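Local coordinates for protein IAA acetyltransferase (Bacillus cereus ATCC 14579, PDB 1Y9K) that probably transfers an acetyl group to an amine, as an N-acetyltransferase of the GNAT family, at residues A14-L19 with T39-Q44; Y52-T57 with M62-I67; S108-Y113 with D145-A150. All coordinates share one frame; numbering follows the deposited sequence.

The three contacts sample one mixed sheet and the helices on it. Contact 2, the most buried and by far the largest, zips neighbouring strands 48-56 and 61-69 with backbone hydrogen bonds near the centre of the chain. Contacts 1 and 3 are smaller, partly buried and purely side-chain in character; they lie on opposite sides of that centre. In contact 1 the entry to helix 17-23 touches strand 38-43, which pairs with strand 48-56 of contact 2. In contact 3 helix 107-115 packs on strand 141-152. Contacts 2 and 3 meet through the salt bridge Glu-63 to Arg-148, whereas contacts 1 and 3 do not touch.

Contact 1 (A14-L19 with T39-Q44); sequences AIPKSL and TYVAKQ
With chi1 at 55°, Ile-15 folds its longer branch, CG1, between its own backbone N and carbonyl carbon, and it is the short methyl CG2 that faces Thr-39. Val-41 sets CG1 beside its backbone N (chi1 -60°), where that methyl meets the ring of Pro-16. The first pair cross at roughly a right angle: Ile-15 CG2 sits 3.8 Å from Thr-39 OG1 and 4.0 Å from Thr-39 CG2, so one methyl lies across both branches of the threonine. In the second, Val-41 CG1 touches two neighbouring ring carbons, Pro-16 CG at 3.7 Å and Pro-16 CD at 3.8 Å, an apolar contact spread over two adjacent methylenes of the puckered ring. Here the first helical region of the GNAT fold begins: Pro-16 stands at the N-cap of helix 17-23 and at the centre of an inverse gamma turn. A phi of -75° suits both proline and such a turn, whose weak bond, 2.9 Å from Lys-17 N to Ile-15 O, does not call on the N-H that proline lacks. Beta-branched residues suit extended strand 38-43, in which Thr-39 and Val-41 put their side chains on the same face while Tyr-40 faces the other way, toward helix 78-92. Ile-10 of adjoining strand 6-10 touches Ile-15, Pro-16 and Val-41, extending the apolar patch onto the next strand.

Contact 2 (Y52-T57 with M62-I67); sequences YVLLET and MEIMNI
Leu-55 O takes Glu-63 N at 2.8 Å, the donor lying in the carbonyl plane, and also receives a CA-H...O contact from Met-62 CA at 3.1 Å. The return bond, from Leu-55 N to Glu-63 O, is 2.9 Å long, which makes Leu-55 and Glu-63 a hydrogen-bonded antiparallel pair. Further along, Val-53 O accepts Met-65 N at 2.8 Å. Leu-54 lies opposite Ile-64 and Val-53 is nearest Asn-66, which leaves Met-65 as an extra residue with a helical backbone (psi -22°). This is consistent with the beta bulge found in the fourth GNAT strand, which in the family helps splay the sheet for acetyl-CoA. Among the apolar side chains directed toward helix 78-92, Leu-54 forks: CD1 reaches the selenomethionine methyl Met-62 CE at 3.7 Å, while CD2 lies alongside Ile-64 CG1. The bend of Met-62 at chi3 (-50°) helps put CE there. On the reverse face the flexible Met-65 crosses Leu-55, its CG 3.5 Å from Leu-55 CB. On that face too, Glu-63 extends with CG anti to the backbone N (chi1 -174°); its buried carboxylate is satisfied by a water that links OE1 to Thr-57 OG1 and by Arg-148, which pairs with OE2. With a partner on each oxygen, the carboxylate is probably held against rotation, tying the hairpin end to strand 141-152.

Contact 3 (S108-Y113 with D145-A150); sequences SQLALY and DMIRLA
Leu-149 contributes the most surface, inserting both of its methyls between strand 141-152 and helix 107-115. The helix belongs to a beta-alpha-beta unit of the GNAT fold: it connects strands 97-103 and 119-124, and strand 141-152 runs between those two, antiparallel to both. Helix and strand segments are nearly aligned, at 11°, with their axes 10.6 Å apart, a spacing that side chains of leucine size can span. Because alternate residues of a strand share a face, Ile-147 and Leu-149 turn toward the helix, whereas Arg-148 starts off in the other direction. On the helix, Leu-110 and Tyr-113 lie three residues apart, close to one turn, and so present themselves together.

Leu-110 has CG beside its backbone N (chi1 -71°); CD1 continues the extended chain, while the other methyl, CD2, branches off toward the strand. The Leu-110 and Ile-147 side chains cross at about a right angle, with Leu-110 CD2 3.9 Å from Ile-147 CG2 and 4.2 Å from Leu-149 CD1. Tyr-113 meets Leu-149 partly through its stem, Tyr-113 CB to Leu-149 CD2 measuring 3.8 Å. Leucine suits this place because its fork serves both helix residues, one methyl for the stem of the tyrosine and the other for the ring and Leu-110. No hydrogen bond crosses the contact. Ile-120 and Phe-118 extend the apolar surroundings of Leu-149, and Val-100 and Leu-83 those of Tyr-113. Within the helix, the carbonyl oxygen Gln-109 O lies 3.2 Å above the plane of the Tyr-113 ring, displaced toward its rim, while Leu-149 CD1 approaches Tyr-113 CD2 obliquely at 4.1 Å.

Contact 1 (A14-L19 with T39-Q44)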
ATOM      1  N   ALA A  14      15.079   6.306  -6.904  1.00 41.79           N
ATOM      2  CA  ALA A  14      15.635   5.045  -6.420  1.00 41.24           C
ATOM      3  C   ALA A  14      14.560   4.039  -6.015  1.00 40.72           C
ATOM      4  O   ALA A  14      14.842   3.088  -5.285  1.00 40.93           O
ATOM      5  CB  ALA A  14      16.588   5.304  -5.247  1.00 41.05           C
ATOM      6  N   ILE A  15      13.336   4.243  -6.492  1.00 40.25           N
ATOM      7  CA  ILE A  15      12.212   3.373  -6.127  1.00 39.76           C
ATOM      8  C   ILE A  15      12.397   1.918  -6.587  1.00 39.48           C
ATOM      9  O   ILE A  15      12.870   1.674  -7.699  1.00 39.20           O
ATOM     10  CB  ILE A  15      10.832   3.937  -6.604  1.00 39.73           C
ATOM     11  CG1 ILE A  15      10.833   4.212  -8.113  1.00 39.69           C
ATOM     12  CG2 ILE A  15      10.462   5.189  -5.805  1.00 39.34           C
ATOM     13  CD1 ILE A  15       9.448   4.154  -8.775  1.00 39.70           C
ATOM     14  N   PRO A  16      12.055   0.948  -5.714  1.00 39.26           N
ATOM     15  CA  PRO A  16      11.992  -0.432  -6.174  1.00 39.39           C
ATOM     16  C   PRO A  16      10.737  -0.672  -7.013  1.00 39.78           C
ATOM     17  O   PRO A  16       9.743  -1.190  -6.503  1.00 39.54           O
ATOM     18  CB  PRO A  16      11.954  -1.239  -4.871  1.00 39.35           C
ATOM     19  CG  PRO A  16      11.377  -0.319  -3.860  1.00 39.22           C
ATOM     20  CD  PRO A  16      11.734   1.074  -4.278  1.00 39.09           C
ATOM     21  N   LYS A  17      10.791  -0.275  -8.288  1.00 40.49           N
ATOM     22  CA  LYS A  17       9.727  -0.568  -9.265  1.00 41.37           C
ATOM     23  C   LYS A  17       9.354  -2.044  -9.217  1.00 40.83           C
ATOM     24  O   LYS A  17       8.180  -2.407  -9.262  1.00 40.96           O
ATOM     25  CB  LYS A  17      10.196  -0.216 -10.678  1.00 41.92           C
ATOM     26  CG  LYS A  17       9.640   1.081 -11.234  1.00 44.52           C
ATOM     27  CD  LYS A  17      10.369   1.464 -12.523  1.00 49.22           C
ATOM     28  CE  LYS A  17       9.542   2.429 -13.381  1.00 50.99           C
ATOM     29  NZ  LYS A  17      10.435   3.209 -14.297  1.00 51.99           N
ATOM     30  N   SER A  18      10.393  -2.867  -9.118  1.00 40.43           N
ATOM     31  CA  SER A  18      10.333  -4.305  -8.919  1.00 40.04           C
ATOM     32  C   SER A  18       9.278  -4.746  -7.911  1.00 40.00           C
ATOM     33  O   SER A  18       8.347  -5.483  -8.248  1.00 40.19           O
ATOM     34  CB  SER A  18      11.726  -4.788  -8.473  1.00 40.59           C
ATOM     35  OG  SER A  18      12.458  -3.759  -7.795  1.00 39.59           O
ATOM     36  N   LEU A  19       9.415  -4.275  -6.678  1.00 39.50           N
ATOM     37  CA  LEU A  19       8.507  -4.652  -5.602  1.00 39.17           C
ATOM     38  C   LEU A  19       7.151  -3.941  -5.690  1.00 38.91           C
ATOM     39  O   LEU A  19       6.118  -4.508  -5.319  1.00 38.78           O
ATOM     40  CB  LEU A  19       9.184  -4.373  -4.265  1.00 39.48           C
ATOM     41  CG  LEU A  19       8.879  -5.242  -3.057  1.00 39.72           C
ATOM     42  CD1 LEU A  19       9.030  -6.719  -3.373  1.00 40.32           C
ATOM     43  CD2 LEU A  19       9.846  -4.828  -1.982  1.00 40.36           C
ATOM     44  N   THR A  39       7.996   7.670  -0.687  1.00 37.35           N
ATOM     45  CA  THR A  39       8.260   6.237  -0.714  1.00 37.07           C
ATOM     46  C   THR A  39       9.209   5.816   0.405  1.00 37.18           C
ATOM     47  O   THR A  39      10.276   6.394   0.573  1.00 36.54           O
ATOM     48  CB  THR A  39       8.845   5.806  -2.069  1.00 36.93           C
ATOM     49  OG1 THR A  39       8.050   6.344  -3.132  1.00 36.67           O
ATOM     50  CG2 THR A  39       8.889   4.294  -2.182  1.00 37.20           C
ATOM     51  N   TYR A  40       8.798   4.805   1.167  1.00 37.61           N
ATOM     52  CA  TYR A  40       9.627   4.229   2.219  1.00 38.28           C
ATOM     53  C   TYR A  40       9.879   2.756   1.918  1.00 38.16           C
ATOM     54  O   TYR A  40       8.978   2.058   1.460  1.00 38.42           O
ATOM     55  CB  TYR A  40       8.964   4.409   3.593  1.00 38.85           C
ATOM     56  CG  TYR A  40       8.680   5.857   3.934  1.00 39.70           C
ATOM     57  CD1 TYR A  40       7.675   6.566   3.266  1.00 40.01           C
ATOM     58  CD2 TYR A  40       9.409   6.519   4.922  1.00 40.35           C
ATOM     59  CE1 TYR A  40       7.404   7.894   3.556  1.00 39.78           C
ATOM     60  CE2 TYR A  40       9.147   7.856   5.228  1.00 40.54           C
ATOM     61  CZ  TYR A  40       8.141   8.537   4.531  1.00 40.81           C
ATOM     62  OH  TYR A  40       7.868   9.864   4.808  1.00 41.84           O
ATOM     63  N   VAL A  41      11.102   2.288   2.149  1.00 37.99           N
ATOM     64  CA  VAL A  41      11.407   0.871   1.926  1.00 38.27           C
ATOM     65  C   VAL A  41      11.775   0.129   3.211  1.00 38.44           C
ATOM     66  O   VAL A  41      12.272   0.727   4.156  1.00 38.35           O
ATOM     67  CB  VAL A  41      12.483   0.642   0.821  1.00 38.12           C
ATOM     68  CG1 VAL A  41      12.016   1.213  -0.509  1.00 37.23           C
ATOM     69  CG2 VAL A  41      13.855   1.222   1.232  1.00 38.80           C
ATOM     70  N   ALA A  42      11.499  -1.173   3.231  1.00 39.08           N
ATOM     71  CA  ALA A  42      11.943  -2.060   4.303  1.00 39.57           C
ATOM     72  C   ALA A  42      13.137  -2.889   3.818  1.00 40.23           C
ATOM     73  O   ALA A  42      13.112  -3.449   2.712  1.00 40.12           O
ATOM     74  CB  ALA A  42      10.811  -2.965   4.751  1.00 39.14           C
ATOM     75  N   LYS A  43      14.183  -2.952   4.642  1.00 40.99           N
ATOM     76  CA  LYS A  43      15.377  -3.741   4.321  1.00 41.86           C
ATOM     77  C   LYS A  43      15.633  -4.822   5.367  1.00 41.86           C
ATOM     78  O   LYS A  43      15.494  -4.563   6.564  1.00 41.78           O
ATOM     79  CB  LYS A  43      16.606  -2.835   4.200  1.00 42.15           C
ATOM     80  CG  LYS A  43      16.401  -1.626   3.316  1.00 43.36           C
ATOM     81  CD  LYS A  43      17.711  -0.954   2.985  1.00 45.83           C
ATOM     82  CE  LYS A  43      17.454   0.340   2.234  1.00 47.82           C
ATOM     83  NZ  LYS A  43      18.606   0.740   1.384  1.00 48.24           N
ATOM     84  N   GLN A  44      15.971  -6.031   4.905  1.00 42.20           N
ATOM     85  CA  GLN A  44      16.474  -7.121   5.776  1.00 42.95           C
ATOM     86  C   GLN A  44      17.048  -8.320   5.002  1.00 42.92           C
ATOM     87  O   GLN A  44      16.465  -8.770   4.008  1.00 43.00           O
ATOM     88  CB  GLN A  44      15.439  -7.595   6.817  1.00 43.03           C
ATOM     89  CG  GLN A  44      14.339  -8.492   6.290  1.00 44.55           C
ATOM     90  CD  GLN A  44      14.184  -9.758   7.105  1.00 46.38           C
ATOM     91  OE1 GLN A  44      13.124 -10.014   7.680  1.00 47.77           O
ATOM     92  NE2 GLN A  44      15.242 -10.563   7.152  1.00 46.29           N
TER

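Contact 2 (Y52-T57 with M62-I67)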
ATOM      1  N   TYR A  52       6.300   0.954   0.820  1.00 34.36           N
ATOM      2  CA  TYR A  52       5.013   1.635   0.754  1.00 34.30           C
ATOM      3  C   TYR A  52       5.178   3.067   0.213  1.00 34.08           C
ATOM      4  O   TYR A  52       6.247   3.670   0.340  1.00 34.46           O
ATOM      5  CB  TYR A  52       4.271   1.603   2.100  1.00 34.51           C
ATOM      6  CG  TYR A  52       4.798   2.537   3.188  1.00 35.16           C
ATOM      7  CD1 TYR A  52       4.470   3.897   3.192  1.00 35.53           C
ATOM      8  CD2 TYR A  52       5.592   2.048   4.236  1.00 34.88           C
ATOM      9  CE1 TYR A  52       4.932   4.753   4.198  1.00 34.93           C
ATOM     10  CE2 TYR A  52       6.056   2.892   5.246  1.00 34.22           C
ATOM     11  CZ  TYR A  52       5.721   4.241   5.214  1.00 35.02           C
ATOM     12  OH  TYR A  52       6.174   5.081   6.195  1.00 36.12           O
ATOM     13  N   VAL A  53       4.127   3.580  -0.417  1.00 33.27           N
ATOM     14  CA  VAL A  53       4.097   4.935  -0.951  1.00 32.29           C
ATOM     15  C   VAL A  53       2.903   5.644  -0.310  1.00 32.44           C
ATOM     16  O   VAL A  53       1.764   5.153  -0.367  1.00 31.60           O
ATOM     17  CB  VAL A  53       3.965   4.951  -2.510  1.00 32.31           C
ATOM     18  CG1 VAL A  53       3.950   6.376  -3.068  1.00 31.42           C
ATOM     19  CG2 VAL A  53       5.079   4.165  -3.156  1.00 30.94           C
ATOM     20  N   LEU A  54       3.190   6.787   0.319  1.00 32.51           N
ATOM     21  CA  LEU A  54       2.178   7.689   0.868  1.00 32.33           C
ATOM     22  C   LEU A  54       1.931   8.831  -0.096  1.00 32.51           C
ATOM     23  O   LEU A  54       2.872   9.399  -0.635  1.00 33.24           O
ATOM     24  CB  LEU A  54       2.637   8.251   2.210  1.00 31.93           C
ATOM     25  CG  LEU A  54       2.505   7.299   3.392  1.00 31.37           C
ATOM     26  CD1 LEU A  54       3.030   7.945   4.658  1.00 29.98           C
ATOM     27  CD2 LEU A  54       1.055   6.870   3.574  1.00 31.64           C
ATOM     28  N   LEU A  55       0.662   9.145  -0.340  1.00 32.53           N
ATOM     29  CA  LEU A  55       0.302  10.311  -1.140  1.00 32.03           C
ATOM     30  C   LEU A  55      -0.662  11.193  -0.357  1.00 32.36           C
ATOM     31  O   LEU A  55      -1.606  10.694   0.251  1.00 32.35           O
ATOM     32  CB  LEU A  55      -0.319   9.879  -2.465  1.00 31.96           C
ATOM     33  CG  LEU A  55      -0.692  10.943  -3.506  1.00 32.44           C
ATOM     34  CD1 LEU A  55       0.553  11.614  -4.069  1.00 31.95           C
ATOM     35  CD2 LEU A  55      -1.538  10.347  -4.626  1.00 31.41           C
ATOM     36  N   GLU A  56      -0.408  12.500  -0.360  1.00 32.67           N
ATOM     37  CA  GLU A  56      -1.309  13.471   0.257  1.00 33.04           C
ATOM     38  C   GLU A  56      -2.423  13.828  -0.721  1.00 33.17           C
ATOM     39  O   GLU A  56      -2.164  14.294  -1.838  1.00 33.13           O
ATOM     40  CB  GLU A  56      -0.553  14.724   0.718  1.00 32.98           C
ATOM     41  CG  GLU A  56      -1.308  15.519   1.778  1.00 33.27           C
ATOM     42  CD  GLU A  56      -0.600  16.800   2.192  1.00 33.38           C
ATOM     43  OE1 GLU A  56       0.558  17.027   1.792  1.00 33.22           O
ATOM     44  OE2 GLU A  56      -1.214  17.585   2.932  1.00 34.00           O
ATOM     45  N   THR A  57      -3.662  13.610  -0.294  1.00 33.54           N
ATOM     46  CA  THR A  57      -4.797  13.628  -1.210  1.00 33.90           C
ATOM     47  C   THR A  57      -5.768  14.779  -0.905  1.00 34.62           C
ATOM     48  O   THR A  57      -5.542  15.918  -1.343  1.00 34.91           O
ATOM     49  CB  THR A  57      -5.514  12.250  -1.228  1.00 33.78           C
ATOM     50  OG1 THR A  57      -5.931  11.907   0.097  1.00 33.64           O
ATOM     51  CG2 THR A  57      -4.561  11.155  -1.739  1.00 33.77           C
HETATM   52  N   MSE A  62      -3.636  11.479   4.009  1.00 32.70           N
HETATM   53  CA  MSE A  62      -2.739  10.683   3.179  1.00 31.83           C
HETATM   54  C   MSE A  62      -3.372   9.329   2.831  1.00 32.62           C
HETATM   55  O   MSE A  62      -4.230   8.810   3.564  1.00 32.41           O
HETATM   56  CB  MSE A  62      -1.353  10.515   3.827  1.00 31.74           C
HETATM   57  CG  MSE A  62      -0.505  11.813   3.809  1.00 31.14           C
HETATM   58 SE   MSE A  62       1.239  11.755   4.323  1.00 29.54          SE
HETATM   59  CE  MSE A  62       1.208  10.926   5.852  1.00 29.35           C
ATOM     60  N   GLU A  63      -2.960   8.781   1.691  1.00 32.81           N
ATOM     61  CA  GLU A  63      -3.344   7.449   1.300  1.00 33.27           C
ATOM     62  C   GLU A  63      -2.125   6.592   1.006  1.00 33.17           C
ATOM     63  O   GLU A  63      -1.194   7.048   0.343  1.00 33.78           O
ATOM     64  CB  GLU A  63      -4.229   7.488   0.063  1.00 33.54           C
ATOM     65  CG  GLU A  63      -4.769   6.110  -0.303  1.00 35.49           C
ATOM     66  CD  GLU A  63      -5.837   6.146  -1.374  1.00 37.84           C
ATOM     67  OE1 GLU A  63      -6.421   7.229  -1.627  1.00 38.72           O
ATOM     68  OE2 GLU A  63      -6.092   5.070  -1.957  1.00 39.57           O
ATOM     69  N   ILE A  64      -2.144   5.351   1.494  1.00 32.75           N
ATOM     70  CA  ILE A  64      -1.178   4.334   1.083  1.00 32.21           C
ATOM     71  C   ILE A  64      -1.522   3.843  -0.326  1.00 32.07           C
ATOM     72  O   ILE A  64      -2.452   3.054  -0.511  1.00 31.57           O
ATOM     73  CB  ILE A  64      -1.113   3.160   2.076  1.00 31.90           C
ATOM     74  CG1 ILE A  64      -0.799   3.690   3.486  1.00 31.71           C
ATOM     75  CG2 ILE A  64      -0.044   2.180   1.635  1.00 31.76           C
ATOM     76  CD1 ILE A  64      -1.111   2.731   4.629  1.00 29.23           C
HETATM   77  N   MSE A  65      -0.784   4.347  -1.315  1.00 32.22           N
HETATM   78  CA  MSE A  65      -1.095   4.098  -2.731  1.00 32.38           C
HETATM   79  C   MSE A  65      -0.589   2.753  -3.199  1.00 32.84           C
HETATM   80  O   MSE A  65      -1.058   2.205  -4.204  1.00 33.29           O
HETATM   81  CB  MSE A  65      -0.497   5.189  -3.622  1.00 32.27           C
HETATM   82  CG  MSE A  65      -1.088   6.590  -3.418  1.00 31.30           C
HETATM   83 SE   MSE A  65      -2.890   6.679  -3.512  1.00 25.84          SE
HETATM   84  CE  MSE A  65      -3.196   6.092  -5.166  1.00 29.19           C
ATOM     85  N   ASN A  66       0.390   2.239  -2.475  1.00 33.33           N
ATOM     86  CA  ASN A  66       1.033   0.981  -2.796  1.00 33.88           C
ATOM     87  C   ASN A  66       1.727   0.516  -1.541  1.00 34.15           C
ATOM     88  O   ASN A  66       2.373   1.305  -0.854  1.00 34.62           O
ATOM     89  CB  ASN A  66       2.050   1.166  -3.936  1.00 33.87           C
ATOM     90  CG  ASN A  66       2.515  -0.152  -4.539  1.00 34.21           C
ATOM     91  OD1 ASN A  66       2.941  -1.061  -3.823  1.00 36.36           O
ATOM     92  ND2 ASN A  66       2.471  -0.246  -5.861  1.00 32.76           N
ATOM     93  N   ILE A  67       1.539  -0.754  -1.219  1.00 34.58           N
ATOM     94  CA  ILE A  67       2.272  -1.411  -0.144  1.00 35.06           C
ATOM     95  C   ILE A  67       2.576  -2.840  -0.617  1.00 35.94           C
ATOM     96  O   ILE A  67       1.699  -3.521  -1.141  1.00 36.01           O
ATOM     97  CB  ILE A  67       1.520  -1.344   1.219  1.00 34.55           C
ATOM     98  CG1 ILE A  67       2.309  -2.054   2.321  1.00 33.41           C
ATOM     99  CG2 ILE A  67       0.084  -1.874   1.103  1.00 34.22           C
ATOM    100  CD1 ILE A  67       1.973  -1.562   3.717  1.00 32.99           C
TER
HETATM  101  O   HOH W   1      -7.408   9.620  -0.496  1.00 36.25           O

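Contact 3 (S108-Y113 with D145-A150)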
ATOM      1  N   SER A 108      -6.939 -11.345   2.677  1.00 38.08           N
ATOM      2  CA  SER A 108      -5.881 -11.340   3.685  1.00 38.91           C
ATOM      3  C   SER A 108      -5.405  -9.913   4.028  1.00 38.85           C
ATOM      4  O   SER A 108      -5.087  -9.622   5.187  1.00 38.89           O
ATOM      5  CB  SER A 108      -4.706 -12.231   3.251  1.00 38.86           C
ATOM      6  OG  SER A 108      -3.472 -11.707   3.734  1.00 40.70           O
ATOM      7  N   GLN A 109      -5.359  -9.038   3.026  1.00 38.71           N
ATOM      8  CA  GLN A 109      -5.085  -7.617   3.263  1.00 39.17           C
ATOM      9  C   GLN A 109      -6.229  -6.922   3.994  1.00 38.78           C
ATOM     10  O   GLN A 109      -5.989  -6.113   4.894  1.00 38.42           O
ATOM     11  CB  GLN A 109      -4.772  -6.876   1.956  1.00 39.55           C
ATOM     12  CG  GLN A 109      -3.630  -7.491   1.172  1.00 41.75           C
ATOM     13  CD  GLN A 109      -2.977  -6.524   0.211  1.00 44.98           C
ATOM     14  OE1 GLN A 109      -1.748  -6.528   0.057  1.00 47.47           O
ATOM     15  NE2 GLN A 109      -3.782  -5.685  -0.439  1.00 44.94           N
ATOM     16  N   LEU A 110      -7.466  -7.240   3.603  1.00 38.70           N
ATOM     17  CA  LEU A 110      -8.656  -6.755   4.318  1.00 38.63           C
ATOM     18  C   LEU A 110      -8.620  -7.050   5.828  1.00 38.62           C
ATOM     19  O   LEU A 110      -8.920  -6.168   6.631  1.00 38.72           O
ATOM     20  CB  LEU A 110      -9.949  -7.307   3.710  1.00 38.55           C
ATOM     21  CG  LEU A 110     -10.413  -6.808   2.339  1.00 38.46           C
ATOM     22  CD1 LEU A 110     -11.672  -7.565   1.894  1.00 37.65           C
ATOM     23  CD2 LEU A 110     -10.656  -5.310   2.356  1.00 38.16           C
ATOM     24  N   ALA A 111      -8.264  -8.281   6.203  1.00 38.28           N
ATOM     25  CA  ALA A 111      -8.091  -8.640   7.615  1.00 38.31           C
ATOM     26  C   ALA A 111      -6.945  -7.860   8.267  1.00 38.34           C
ATOM     27  O   ALA A 111      -7.116  -7.322   9.367  1.00 38.60           O
ATOM     28  CB  ALA A 111      -7.872 -10.151   7.781  1.00 38.14           C
ATOM     29  N   LEU A 112      -5.793  -7.806   7.590  1.00 38.18           N
ATOM     30  CA  LEU A 112      -4.617  -7.081   8.084  1.00 38.11           C
ATOM     31  C   LEU A 112      -4.912  -5.601   8.376  1.00 38.20           C
ATOM     32  O   LEU A 112      -4.670  -5.125   9.483  1.00 38.12           O
ATOM     33  CB  LEU A 112      -3.440  -7.207   7.107  1.00 38.09           C
ATOM     34  CG  LEU A 112      -2.124  -6.510   7.504  1.00 39.21           C
ATOM     35  CD1 LEU A 112      -1.484  -7.193   8.717  1.00 39.62           C
ATOM     36  CD2 LEU A 112      -1.136  -6.434   6.334  1.00 39.81           C
ATOM     37  N   TYR A 113      -5.435  -4.888   7.382  1.00 38.33           N
ATOM     38  CA  TYR A 113      -5.763  -3.472   7.530  1.00 38.59           C
ATOM     39  C   TYR A 113      -6.690  -3.208   8.704  1.00 38.93           C
ATOM     40  O   TYR A 113      -6.452  -2.288   9.490  1.00 39.01           O
ATOM     41  CB  TYR A 113      -6.364  -2.905   6.234  1.00 38.61           C
ATOM     42  CG  TYR A 113      -5.426  -2.956   5.039  1.00 38.68           C
ATOM     43  CD1 TYR A 113      -4.040  -2.958   5.209  1.00 40.58           C
ATOM     44  CD2 TYR A 113      -5.924  -2.980   3.742  1.00 39.20           C
ATOM     45  CE1 TYR A 113      -3.165  -3.012   4.102  1.00 41.46           C
ATOM     46  CE2 TYR A 113      -5.069  -3.025   2.633  1.00 39.70           C
ATOM     47  CZ  TYR A 113      -3.693  -3.042   2.824  1.00 39.64           C
ATOM     48  OH  TYR A 113      -2.849  -3.091   1.745  1.00 39.03           O
ATOM     49  N   ASP A 145     -13.274  -4.759  -7.844  1.00 32.63           N
ATOM     50  CA  ASP A 145     -13.627  -3.511  -7.175  1.00 32.23           C
ATOM     51  C   ASP A 145     -12.577  -3.130  -6.137  1.00 32.70           C
ATOM     52  O   ASP A 145     -11.974  -4.014  -5.522  1.00 32.93           O
ATOM     53  CB  ASP A 145     -14.978  -3.677  -6.472  1.00 31.74           C
ATOM     54  CG  ASP A 145     -16.056  -4.232  -7.384  1.00 30.25           C
ATOM     55  OD1 ASP A 145     -16.209  -3.717  -8.506  1.00 29.89           O
ATOM     56  OD2 ASP A 145     -16.767  -5.173  -6.979  1.00 27.85           O
HETATM   57  N   MSE A 146     -12.366  -1.827  -5.937  1.00 32.64           N
HETATM   58  CA  MSE A 146     -11.484  -1.346  -4.872  1.00 32.80           C
HETATM   59  C   MSE A 146     -12.288  -1.089  -3.602  1.00 32.65           C
HETATM   60  O   MSE A 146     -13.190  -0.247  -3.568  1.00 32.29           O
HETATM   61  CB  MSE A 146     -10.718  -0.083  -5.304  1.00 33.24           C
HETATM   62  CG  MSE A 146      -9.550   0.340  -4.400  1.00 35.02           C
HETATM   63 SE   MSE A 146      -8.103  -0.775  -4.446  1.00 39.69          SE
HETATM   64  CE  MSE A 146      -7.044   0.126  -5.583  1.00 41.23           C
ATOM     65  N   ILE A 147     -11.970  -1.842  -2.560  1.00 32.59           N
ATOM     66  CA  ILE A 147     -12.532  -1.590  -1.241  1.00 32.89           C
ATOM     67  C   ILE A 147     -11.708  -0.484  -0.580  1.00 33.37           C
ATOM     68  O   ILE A 147     -10.470  -0.557  -0.531  1.00 33.93           O
ATOM     69  CB  ILE A 147     -12.558  -2.880  -0.351  1.00 32.70           C
ATOM     70  CG1 ILE A 147     -13.238  -4.062  -1.074  1.00 31.87           C
ATOM     71  CG2 ILE A 147     -13.189  -2.602   1.009  1.00 31.50           C
ATOM     72  CD1 ILE A 147     -14.577  -3.779  -1.712  1.00 30.29           C
ATOM     73  N   ARG A 148     -12.399   0.539  -0.086  1.00 33.82           N
ATOM     74  CA  ARG A 148     -11.762   1.732   0.468  1.00 34.14           C
ATOM     75  C   ARG A 148     -11.846   1.671   1.987  1.00 34.22           C
ATOM     76  O   ARG A 148     -12.918   1.400   2.555  1.00 34.03           O
ATOM     77  CB  ARG A 148     -12.455   3.006  -0.039  1.00 34.49           C
ATOM     78  CG  ARG A 148     -12.588   3.133  -1.564  1.00 35.63           C
ATOM     79  CD  ARG A 148     -11.258   3.494  -2.194  1.00 38.95           C
ATOM     80  NE  ARG A 148     -10.832   4.843  -1.808  1.00 42.77           N
ATOM     81  CZ  ARG A 148      -9.578   5.293  -1.870  1.00 43.92           C
ATOM     82  NH1 ARG A 148      -8.601   4.494  -2.305  1.00 42.19           N
ATOM     83  NH2 ARG A 148      -9.300   6.549  -1.493  1.00 42.69           N
ATOM     84  N   LEU A 149     -10.710   1.904   2.636  1.00 33.89           N
ATOM     85  CA  LEU A 149     -10.632   1.864   4.087  1.00 34.08           C
ATOM     86  C   LEU A 149      -9.974   3.140   4.601  1.00 34.78           C
ATOM     87  O   LEU A 149      -9.186   3.782   3.895  1.00 34.39           O
ATOM     88  CB  LEU A 149      -9.855   0.626   4.583  1.00 34.05           C
ATOM     89  CG  LEU A 149     -10.259  -0.821   4.256  1.00 33.39           C
ATOM     90  CD1 LEU A 149      -9.631  -1.316   2.943  1.00 31.93           C
ATOM     91  CD2 LEU A 149      -9.850  -1.732   5.399  1.00 33.36           C
ATOM     92  N   ALA A 150     -10.303   3.508   5.833  1.00 35.52           N
ATOM     93  CA  ALA A 150      -9.794   4.742   6.408  1.00 36.25           C
ATOM     94  C   ALA A 150      -9.569   4.619   7.898  1.00 37.37           C
ATOM     95  O   ALA A 150     -10.178   3.798   8.585  1.00 37.21           O
ATOM     96  CB  ALA A 150     -10.723   5.901   6.104  1.00 35.89           C
TER